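Local coordinates for protein cyclodipeptide synthase, BtCDPS (Bacillus thermoamylovorans, PDB 6ZTU) that probably joins two aminoacyl groups, usually delivered by transfer RNAs, into a cyclodipeptide, at residues L15-C19 and G207-K211; A68-A74 and H172-Y176; Y122-Y126 and A179-L185. All coordinates share one frame; numbering follows the deposited sequence.

Contact 3 is the buried one. Contacts 1 and 2 are partly buried and lie farther from the centre of the chain. Contacts 2 and 3 share helix 167-191: residues 172-176 pack against the short helix 68-74, and residues 179-185 against helix 120-135. Both also include residues of the pocket that holds hexanediol. Contact 1 lies on another part of the fold, about 26 Å from contact 2 between centres, but it touches contact 3 through I210 and L185. The chemistry differs with place. Contact 1 is mostly aliphatic, with one weak polar bond. Contact 2 is a polar network beside a tyrosine face. Contact 3 is proline and aromatic packing with a single hydrogen bond.

Contact 1 of 3, residues L15-C19 and G207-K211; sequences LSRNC and GEKIK
L15 lays both of its methyl groups on helix 205-211, overlapping E208 with one and K211 with the other. The contact ties the N-cap of helix 17-25 to a short helix that follows strand 196-200 in this Rossmann-like fold. CD1 of L15 lies 3.7 Å from CG of E208 and equally close to the E208 backbone N. CD2 of L15 packs 3.8 Å from CG of K211. The same methyl touches the carbonyl O of G207. G207 has no side chain; a CB there would crowd CD2 of L15. CG of L15 is anti to its own backbone N (chi1 170°), which carries the branch across to the helix.

K211 makes the rest of the contact. Its chain bends at CB-CG (chi2 -63°), then runs nearly straight past S16. CD of K211 passes 3.9 Å from CB of S16. The ammonium group ends at the hydroxyl, where NZ of K211 gives a weak hydrogen bond of 3.4 Å to OG of S16. N18 lies beside this end and crosses the lysine at about a right angle, with its CB 3.9 Å from NZ of K211.

S16 is the N-cap residue. OG of S16 accepts from the backbone N of C19 at 3.2 Å, and this bond is nearly straight (164°). OG of S16 thus holds the C19 N-H firmly and the lysine only weakly. The L15 backbone also hydrogen-bonds to Y225 of strand 223-229. K211 also leans on M219. Deeper in, SG of C19 comes to 4.2 Å from CE of K211.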
loop_
_atom_site.group_PDB
_atom_site.type_symbol
_atom_site.label_atom_id
_atom_site.label_comp_id
_atom_site.label_asym_id
_atom_site.label_seq_id
_atom_site.Cartn_x
_atom_site.Cartn_y
_atom_site.Cartn_z
ATOM N N LEU A 15 6.491 -12.402 -2.820
ATOM C CA LEU A 15 5.199 -12.993 -3.161
ATOM C C LEU A 15 5.355 -14.134 -4.161
ATOM O O LEU A 15 4.650 -15.146 -4.072
ATOM C CB LEU A 15 4.259 -11.913 -3.703
ATOM C CG LEU A 15 2.941 -12.363 -4.339
ATOM C CD1 LEU A 15 2.011 -13.005 -3.311
ATOM C CD2 LEU A 15 2.260 -11.205 -5.083
ATOM N N SER A 16 6.288 -14.005 -5.098
ATOM C CA SER A 16 6.527 -15.028 -6.105
ATOM C C SER A 16 8.004 -15.019 -6.466
ATOM O O SER A 16 8.766 -14.154 -6.028
ATOM C CB SER A 16 5.693 -14.775 -7.360
ATOM O OG SER A 16 6.185 -13.613 -8.015
ATOM N N ARG A 17 8.407 -15.987 -7.295
ATOM C CA ARG A 17 9.803 -16.022 -7.731
ATOM C C ARG A 17 10.138 -14.840 -8.631
ATOM O O ARG A 17 11.280 -14.369 -8.637
ATOM C CB ARG A 17 10.103 -17.338 -8.448
ATOM C CG ARG A 17 10.041 -18.545 -7.527
ATOM C CD ARG A 17 11.169 -18.522 -6.532
ATOM N NE ARG A 17 11.145 -19.738 -5.720
ATOM C CZ ARG A 17 11.937 -19.961 -4.681
ATOM N NH1 ARG A 17 12.830 -19.051 -4.310
ATOM N NH2 ARG A 17 11.825 -21.096 -4.004
ATOM N N ASN A 18 9.158 -14.334 -9.378
ATOM C CA ASN A 18 9.395 -13.121 -10.154
ATOM C C ASN A 18 9.618 -11.922 -9.238
ATOM O O ASN A 18 10.502 -11.087 -9.494
ATOM C CB ASN A 18 8.229 -12.873 -11.105
ATOM C CG ASN A 18 8.539 -11.784 -12.125
ATOM O OD1 ASN A 18 7.949 -10.701 -12.104
ATOM N ND2 ASN A 18 9.470 -12.066 -13.018
ATOM N N CYS A 19 8.840 -11.823 -8.152
ATOM C CA CYS A 19 9.052 -10.734 -7.205
ATOM C C CYS A 19 10.448 -10.821 -6.601
ATOM O O CYS A 19 11.105 -9.797 -6.364
ATOM C CB CYS A 19 7.990 -10.757 -6.099
ATOM S SG CYS A 19 6.286 -10.808 -6.661
ATOM N N GLY A 207 -2.994 -10.961 -3.899
ATOM C CA GLY A 207 -1.810 -11.106 -4.726
ATOM C C GLY A 207 -1.444 -12.554 -4.959
ATOM O O GLY A 207 -1.025 -12.927 -6.059
ATOM N N GLU A 208 -1.601 -13.388 -3.930
ATOM C CA GLU A 208 -1.362 -14.818 -4.101
ATOM C C GLU A 208 -2.275 -15.393 -5.170
ATOM O O GLU A 208 -1.838 -16.185 -6.013
ATOM C CB GLU A 208 -1.563 -15.547 -2.769
ATOM C CG GLU A 208 -0.569 -15.142 -1.696
ATOM C CD GLU A 208 -0.885 -15.749 -0.334
ATOM O OE1 GLU A 208 -1.726 -16.677 -0.276
ATOM O OE2 GLU A 208 -0.290 -15.299 0.672
ATOM N N LYS A 209 -3.548 -14.993 -5.163
ATOM C CA LYS A 209 -4.472 -15.505 -6.165
ATOM C C LYS A 209 -4.133 -14.976 -7.549
ATOM O O LYS A 209 -4.211 -15.709 -8.535
ATOM C CB LYS A 209 -5.904 -15.136 -5.790
ATOM C CG LYS A 209 -6.333 -15.671 -4.442
ATOM C CD LYS A 209 -7.839 -15.658 -4.336
ATOM C CE LYS A 209 -8.305 -16.308 -3.042
ATOM N NZ LYS A 209 -8.146 -15.363 -1.914
ATOM N N ILE A 210 -3.788 -13.691 -7.646
ATOM C CA ILE A 210 -3.347 -13.142 -8.923
ATOM C C ILE A 210 -2.148 -13.916 -9.460
ATOM O O ILE A 210 -2.087 -14.241 -10.652
ATOM C CB ILE A 210 -3.047 -11.640 -8.763
ATOM C CG1 ILE A 210 -4.353 -10.885 -8.482
ATOM C CG2 ILE A 210 -2.367 -11.083 -10.008
ATOM C CD1 ILE A 210 -4.155 -9.416 -8.127
ATOM N N LYS A 211 -1.187 -14.250 -8.591
ATOM C CA LYS A 211 0.001 -14.977 -9.034
ATOM C C LYS A 211 -0.299 -16.437 -9.349
ATOM O O LYS A 211 0.505 -17.104 -10.017
ATOM C CB LYS A 211 1.090 -14.878 -7.966
ATOM C CG LYS A 211 1.864 -13.572 -7.995
ATOM C CD LYS A 211 2.622 -13.439 -9.318
ATOM C CE LYS A 211 3.376 -12.133 -9.398
ATOM N NZ LYS A 211 4.393 -12.182 -10.494
#

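Contact 2 of 3, residues A68-A74 and H172-Y176; sequences AKNLLEA and HAVKY
H172 sets its ring edge against E73 and one ring face against N70. The contact packs the short helix 68-74 on helix 167-191 beside the hexanediol pocket, to which Y176 belongs. Helix 68-74 and the 172-176 part of helix 167-191 run nearly antiparallel, at a crossing angle of -157° and an axis distance of 7.5 Å. NE2 of H172 donates to OE1 of E73 at 2.6 Å, a His-carboxylate hydrogen bond almost in the ring plane. OE1 of E73 is met on its anti side, tilted out of the carboxylate plane. OE1 of E73 also accepts from NZ of K69 at 3.0 Å, a salt bridge from the opposite face of the carboxylate. OE2 of E73 is satisfied by the hydroxyl of T79.

The N70 amide lies flat on the imidazole, with ND2 over the ring centre. ND2 of N70 donates to the carbonyl O of H172 at 2.9 Å, nearly straight (170°) but from above the carbonyl plane. Helix 167-191 is kinked here. O of H172 keeps a weak bond from N of K175, and the N70 amide adds a straight one, as if in place of the missing Y176 N-H. OD1 of N70 receives a weak bond from NZ of K69. With an alanine in place of H172, E73 OE1 would probably lose its imidazole donor and keep the K69 ammonium, and the N70 amide would lose the ring beneath it.

The other half is apolar. CD1 of L71 makes a CH-pi contact over the Y176 ring, 3.9 Å from its centroid. F113 meets the same ring edge-to-face.

With H172 in place, the E73 carboxylate probably favours a protonated imidazole, and the K69 ammonium nearby probably opposes it.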
loop_
_atom_site.group_PDB
_atom_site.type_symbol
_atom_site.label_atom_id
_atom_site.label_comp_id
_atom_site.label_asym_id
_atom_site.label_seq_id
_atom_site.Cartn_x
_atom_site.Cartn_y
_atom_site.Cartn_z
ATOM N N ALA A 68 -8.915 7.476 1.934
ATOM C CA ALA A 68 -8.641 7.083 3.309
ATOM C C ALA A 68 -9.770 7.514 4.238
ATOM O O ALA A 68 -10.007 6.866 5.263
ATOM C CB ALA A 68 -7.315 7.669 3.781
ATOM N N LYS A 69 -10.483 8.596 3.893
ATOM C CA LYS A 69 -11.619 9.015 4.715
ATOM C C LYS A 69 -12.718 7.954 4.743
ATOM O O LYS A 69 -13.434 7.835 5.745
ATOM C CB LYS A 69 -12.168 10.358 4.218
ATOM C CG LYS A 69 -12.996 10.306 2.951
ATOM C CD LYS A 69 -13.417 11.716 2.526
ATOM C CE LYS A 69 -14.816 11.736 1.915
ATOM N NZ LYS A 69 -15.271 10.399 1.412
ATOM N N ASN A 70 -12.847 7.160 3.675
ATOM C CA ASN A 70 -13.876 6.120 3.632
ATOM C C ASN A 70 -13.697 5.107 4.745
ATOM O O ASN A 70 -14.688 4.557 5.251
ATOM C CB ASN A 70 -13.862 5.394 2.286
ATOM C CG ASN A 70 -14.285 6.279 1.151
ATOM O OD1 ASN A 70 -13.881 7.443 1.087
ATOM N ND2 ASN A 70 -15.104 5.751 0.243
ATOM N N LEU A 71 -12.445 4.830 5.125
ATOM C CA LEU A 71 -12.185 3.873 6.191
ATOM C C LEU A 71 -12.761 4.371 7.507
ATOM O O LEU A 71 -13.286 3.586 8.302
ATOM C CB LEU A 71 -10.680 3.622 6.325
ATOM C CG LEU A 71 -9.945 3.119 5.077
ATOM C CD1 LEU A 71 -8.480 2.931 5.404
ATOM C CD2 LEU A 71 -10.550 1.812 4.553
ATOM N N LEU A 72 -12.682 5.679 7.745
ATOM C CA LEU A 72 -13.267 6.250 8.954
ATOM C C LEU A 72 -14.778 6.412 8.818
ATOM O O LEU A 72 -15.522 6.074 9.744
ATOM C CB LEU A 72 -12.589 7.586 9.273
ATOM C CG LEU A 72 -11.061 7.575 9.452
ATOM C CD1 LEU A 72 -10.518 8.990 9.652
ATOM C CD2 LEU A 72 -10.624 6.671 10.596
ATOM N N GLU A 73 -15.252 6.884 7.661
ATOM C CA GLU A 73 -16.687 7.044 7.446
ATOM C C GLU A 73 -17.430 5.727 7.619
ATOM O O GLU A 73 -18.589 5.710 8.052
ATOM C CB GLU A 73 -16.947 7.618 6.056
ATOM C CG GLU A 73 -16.451 9.042 5.896
ATOM C CD GLU A 73 -16.653 9.566 4.507
ATOM O OE1 GLU A 73 -16.634 8.768 3.547
ATOM O OE2 GLU A 73 -16.839 10.788 4.365
ATOM N N ALA A 74 -16.787 4.610 7.270
ATOM C CA ALA A 74 -17.441 3.317 7.440
ATOM C C ALA A 74 -17.481 2.896 8.903
ATOM O O ALA A 74 -18.397 2.177 9.313
ATOM C CB ALA A 74 -16.734 2.255 6.596
ATOM N N HIS A 172 -18.428 0.818 1.044
ATOM C CA HIS A 172 -17.888 2.167 1.162
ATOM C C HIS A 172 -16.368 2.138 1.262
ATOM O O HIS A 172 -15.674 2.885 0.560
ATOM C CB HIS A 172 -18.490 2.884 2.369
ATOM C CG HIS A 172 -18.224 4.361 2.385
ATOM N ND1 HIS A 172 -18.680 5.207 1.400
ATOM C CD2 HIS A 172 -17.551 5.136 3.267
ATOM C CE1 HIS A 172 -18.302 6.443 1.676
ATOM N NE2 HIS A 172 -17.619 6.428 2.805
ATOM N N ALA A 173 -15.833 1.272 2.131
ATOM C CA ALA A 173 -14.389 1.171 2.308
ATOM C C ALA A 173 -13.679 0.524 1.118
ATOM O O ALA A 173 -12.468 0.714 0.967
ATOM C CB ALA A 173 -14.071 0.384 3.572
ATOM N N VAL A 174 -14.377 -0.250 0.280
ATOM C CA VAL A 174 -13.671 -0.876 -0.840
ATOM C C VAL A 174 -13.249 0.171 -1.869
ATOM O O VAL A 174 -12.375 -0.098 -2.707
ATOM C CB VAL A 174 -14.515 -2.009 -1.466
ATOM C CG1 VAL A 174 -15.536 -1.463 -2.449
ATOM C CG2 VAL A 174 -13.611 -3.063 -2.146
ATOM N N LYS A 175 -13.821 1.377 -1.819
ATOM C CA LYS A 175 -13.326 2.439 -2.686
ATOM C C LYS A 175 -11.859 2.737 -2.404
ATOM O O LYS A 175 -11.104 3.081 -3.326
ATOM C CB LYS A 175 -14.192 3.690 -2.519
ATOM C CG LYS A 175 -15.581 3.499 -3.108
ATOM C CD LYS A 175 -16.517 4.627 -2.728
ATOM C CE LYS A 175 -17.922 4.320 -3.212
ATOM N NZ LYS A 175 -17.895 3.938 -4.653
ATOM N N TYR A 176 -11.445 2.617 -1.141
ATOM C CA TYR A 176 -10.037 2.727 -0.776
ATOM C C TYR A 176 -9.210 1.627 -1.437
ATOM O O TYR A 176 -8.147 1.884 -2.019
ATOM C CB TYR A 176 -9.915 2.663 0.747
ATOM C CG TYR A 176 -8.504 2.689 1.279
ATOM C CD1 TYR A 176 -7.872 3.887 1.573
ATOM C CD2 TYR A 176 -7.814 1.513 1.516
ATOM C CE1 TYR A 176 -6.578 3.912 2.051
ATOM C CE2 TYR A 176 -6.529 1.533 1.995
ATOM C CZ TYR A 176 -5.916 2.735 2.262
ATOM O OH TYR A 176 -4.635 2.750 2.750
#

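Contact 3 of 3, residues Y122-Y126 and A179-L185; sequences YNEVY and AELPFFL. With 0RE ((2S)-hexane-1,2-diol), chain B.
P182 wedges its ring between Y122 and V125, and this is the tight part of the contact. CG of P182 lies 3.6 Å from CE1 of Y122. CG1 of V125 packs 3.7 Å from CB of P182 and also meets CD1 of L185. CE2 of F183 meets CE1 of Y122 at 3.7 Å, obliquely, the two ring planes 42° apart.

The one polar link is buried. OH of Y122 donates to the carbonyl O of A179 at 2.7 Å, in the carbonyl plane and on a lone pair. The helix is kinked at P182. N of F183 bonds to O of E180 and not to O of A179; Y122 OH supplies a donor to that carbonyl. CG of Y122 is anti to the backbone N (chi1 176°), which swings the ring toward that oxygen.

V125 and Y126 are the partly exposed residues. CB of Y126 backs the proline, whereas its ring only brushes A179, with CE1 of Y126 3.7 Å from CA of A179.

E180 points away from helix 120-135, and it and F184 line the hexanediol pocket, where O01 of hexanediol donates to OE1 of E180 at 2.9 Å. Helix 167-191 has helix 120-135 on P182 and helix 137-157 against E180 and L181, while L185 touches I210 of helix 205-211.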
loop_
_atom_site.group_PDB
_atom_site.type_symbol
_atom_site.label_atom_id
_atom_site.label_comp_id
_atom_site.label_asym_id
_atom_site.label_seq_id
_atom_site.Cartn_x
_atom_site.Cartn_y
_atom_site.Cartn_z
ATOM N N TYR A 122 -1.971 4.730 -14.359
ATOM C CA TYR A 122 -2.811 4.607 -13.174
ATOM C C TYR A 122 -4.280 4.505 -13.564
ATOM O O TYR A 122 -5.022 3.660 -13.039
ATOM C CB TYR A 122 -2.598 5.792 -12.217
ATOM C CG TYR A 122 -3.547 5.689 -11.047
ATOM C CD1 TYR A 122 -3.201 4.970 -9.907
ATOM C CD2 TYR A 122 -4.821 6.256 -11.109
ATOM C CE1 TYR A 122 -4.089 4.839 -8.846
ATOM C CE2 TYR A 122 -5.722 6.116 -10.061
ATOM C CZ TYR A 122 -5.351 5.407 -8.935
ATOM O OH TYR A 122 -6.238 5.287 -7.879
ATOM N N ASN A 123 -4.725 5.376 -14.475
ATOM C CA ASN A 123 -6.145 5.422 -14.800
ATOM C C ASN A 123 -6.588 4.156 -15.511
ATOM O O ASN A 123 -7.673 3.636 -15.237
ATOM C CB ASN A 123 -6.452 6.650 -15.658
ATOM C CG ASN A 123 -6.584 7.911 -14.827
ATOM O OD1 ASN A 123 -7.012 7.858 -13.670
ATOM N ND2 ASN A 123 -6.218 9.050 -15.403
ATOM N N GLU A 124 -5.766 3.641 -16.424
ATOM C CA GLU A 124 -6.185 2.458 -17.168
ATOM C C GLU A 124 -6.189 1.220 -16.281
ATOM O O GLU A 124 -7.098 0.390 -16.378
ATOM C CB GLU A 124 -5.298 2.286 -18.389
ATOM C CG GLU A 124 -5.577 3.418 -19.374
ATOM C CD GLU A 124 -5.009 3.185 -20.753
ATOM O OE1 GLU A 124 -3.910 2.606 -20.862
ATOM O OE2 GLU A 124 -5.675 3.596 -21.728
ATOM N N VAL A 125 -5.207 1.090 -15.393
ATOM C CA VAL A 125 -5.253 -0.024 -14.441
ATOM C C VAL A 125 -6.450 0.117 -13.506
ATOM O O VAL A 125 -7.158 -0.860 -13.221
ATOM C CB VAL A 125 -3.928 -0.108 -13.668
ATOM C CG1 VAL A 125 -4.019 -1.171 -12.569
ATOM C CG2 VAL A 125 -2.798 -0.428 -14.630
ATOM N N TYR A 126 -6.694 1.333 -13.005
ATOM C CA TYR A 126 -7.856 1.591 -12.156
ATOM C C TYR A 126 -9.152 1.208 -12.860
ATOM O O TYR A 126 -10.032 0.573 -12.261
ATOM C CB TYR A 126 -7.873 3.076 -11.766
ATOM C CG TYR A 126 -8.882 3.503 -10.719
ATOM C CD1 TYR A 126 -9.087 2.767 -9.568
ATOM C CD2 TYR A 126 -9.574 4.692 -10.863
ATOM C CE1 TYR A 126 -9.990 3.167 -8.609
ATOM C CE2 TYR A 126 -10.474 5.111 -9.908
ATOM C CZ TYR A 126 -10.684 4.343 -8.784
ATOM O OH TYR A 126 -11.584 4.769 -7.827
ATOM N N ALA A 179 -8.802 2.132 -5.194
ATOM C CA ALA A 179 -7.925 3.250 -5.525
ATOM C C ALA A 179 -6.449 2.934 -5.288
ATOM O O ALA A 179 -5.590 3.491 -5.987
ATOM C CB ALA A 179 -8.320 4.489 -4.709
ATOM N N GLU A 180 -6.124 2.085 -4.302
ATOM C CA GLU A 180 -4.722 1.754 -4.034
ATOM C C GLU A 180 -4.230 0.607 -4.907
ATOM O O GLU A 180 -3.024 0.495 -5.156
ATOM C CB GLU A 180 -4.515 1.383 -2.559
ATOM C CG GLU A 180 -5.236 0.089 -2.142
ATOM C CD GLU A 180 -4.904 -0.397 -0.728
ATOM O OE1 GLU A 180 -3.928 0.087 -0.116
ATOM O OE2 GLU A 180 -5.648 -1.280 -0.222
ATOM N N LEU A 181 -5.134 -0.258 -5.361
ATOM C CA LEU A 181 -4.710 -1.453 -6.090
ATOM C C LEU A 181 -3.840 -1.192 -7.317
ATOM O O LEU A 181 -2.944 -2.014 -7.568
ATOM C CB LEU A 181 -5.937 -2.284 -6.494
ATOM C CG LEU A 181 -6.373 -3.318 -5.462
ATOM C CD1 LEU A 181 -7.623 -4.029 -5.956
ATOM C CD2 LEU A 181 -5.257 -4.350 -5.195
ATOM N N PRO A 182 -4.028 -0.135 -8.125
ATOM C CA PRO A 182 -3.132 0.008 -9.284
ATOM C C PRO A 182 -1.660 0.027 -8.911
ATOM O O PRO A 182 -0.831 -0.372 -9.739
ATOM C CB PRO A 182 -3.574 1.336 -9.918
ATOM C CG PRO A 182 -5.021 1.452 -9.542
ATOM C CD PRO A 182 -5.071 0.915 -8.124
ATOM N N PHE A 183 -1.304 0.469 -7.697
ATOM C CA PHE A 183 0.106 0.461 -7.308
ATOM C C PHE A 183 0.598 -0.935 -6.946
ATOM O O PHE A 183 1.775 -1.231 -7.162
ATOM C CB PHE A 183 0.355 1.434 -6.153
ATOM C CG PHE A 183 0.322 2.857 -6.597
ATOM C CD1 PHE A 183 1.456 3.430 -7.154
ATOM C CD2 PHE A 183 -0.851 3.590 -6.549
ATOM C CE1 PHE A 183 1.426 4.730 -7.618
ATOM C CE2 PHE A 183 -0.873 4.891 -7.006
ATOM C CZ PHE A 183 0.262 5.445 -7.544
ATOM N N PHE A 184 -0.282 -1.798 -6.415
ATOM C CA PHE A 184 0.061 -3.208 -6.231
ATOM C C PHE A 184 0.309 -3.891 -7.568
ATOM O O PHE A 184 1.134 -4.805 -7.666
ATOM C CB PHE A 184 -1.077 -3.968 -5.533
ATOM C CG PHE A 184 -1.322 -3.602 -4.087
ATOM C CD1 PHE A 184 -1.788 -2.346 -3.723
ATOM C CD2 PHE A 184 -1.168 -4.569 -3.089
ATOM C CE1 PHE A 184 -2.055 -2.050 -2.389
ATOM C CE2 PHE A 184 -1.441 -4.279 -1.750
ATOM C CZ PHE A 184 -1.888 -3.014 -1.404
ATOM N N LEU A 185 -0.466 -3.522 -8.592
ATOM C CA LEU A 185 -0.447 -4.214 -9.871
ATOM C C LEU A 185 0.619 -3.675 -10.811
ATOM O O LEU A 185 1.223 -4.445 -11.571
ATOM C CB LEU A 185 -1.810 -4.095 -10.560
ATOM C CG LEU A 185 -2.990 -4.708 -9.807
ATOM C CD1 LEU A 185 -4.297 -4.302 -10.464
ATOM C CD2 LEU A 185 -2.822 -6.224 -9.779
HETATM O O01 0RE B . -2.238 -1.265 1.739
HETATM C C02 0RE B . -1.082 -1.156 2.507
HETATM C C03 0RE B . 0.038 -0.610 1.626
HETATM O O04 0RE B . 0.559 -1.644 0.836
HETATM C C05 0RE B . -0.528 0.503 0.753
HETATM C C06 0RE B . -1.064 1.632 1.632
HETATM C C07 0RE B . -1.750 2.654 0.732
HETATM C C08 0RE B . -0.908 3.915 0.790
#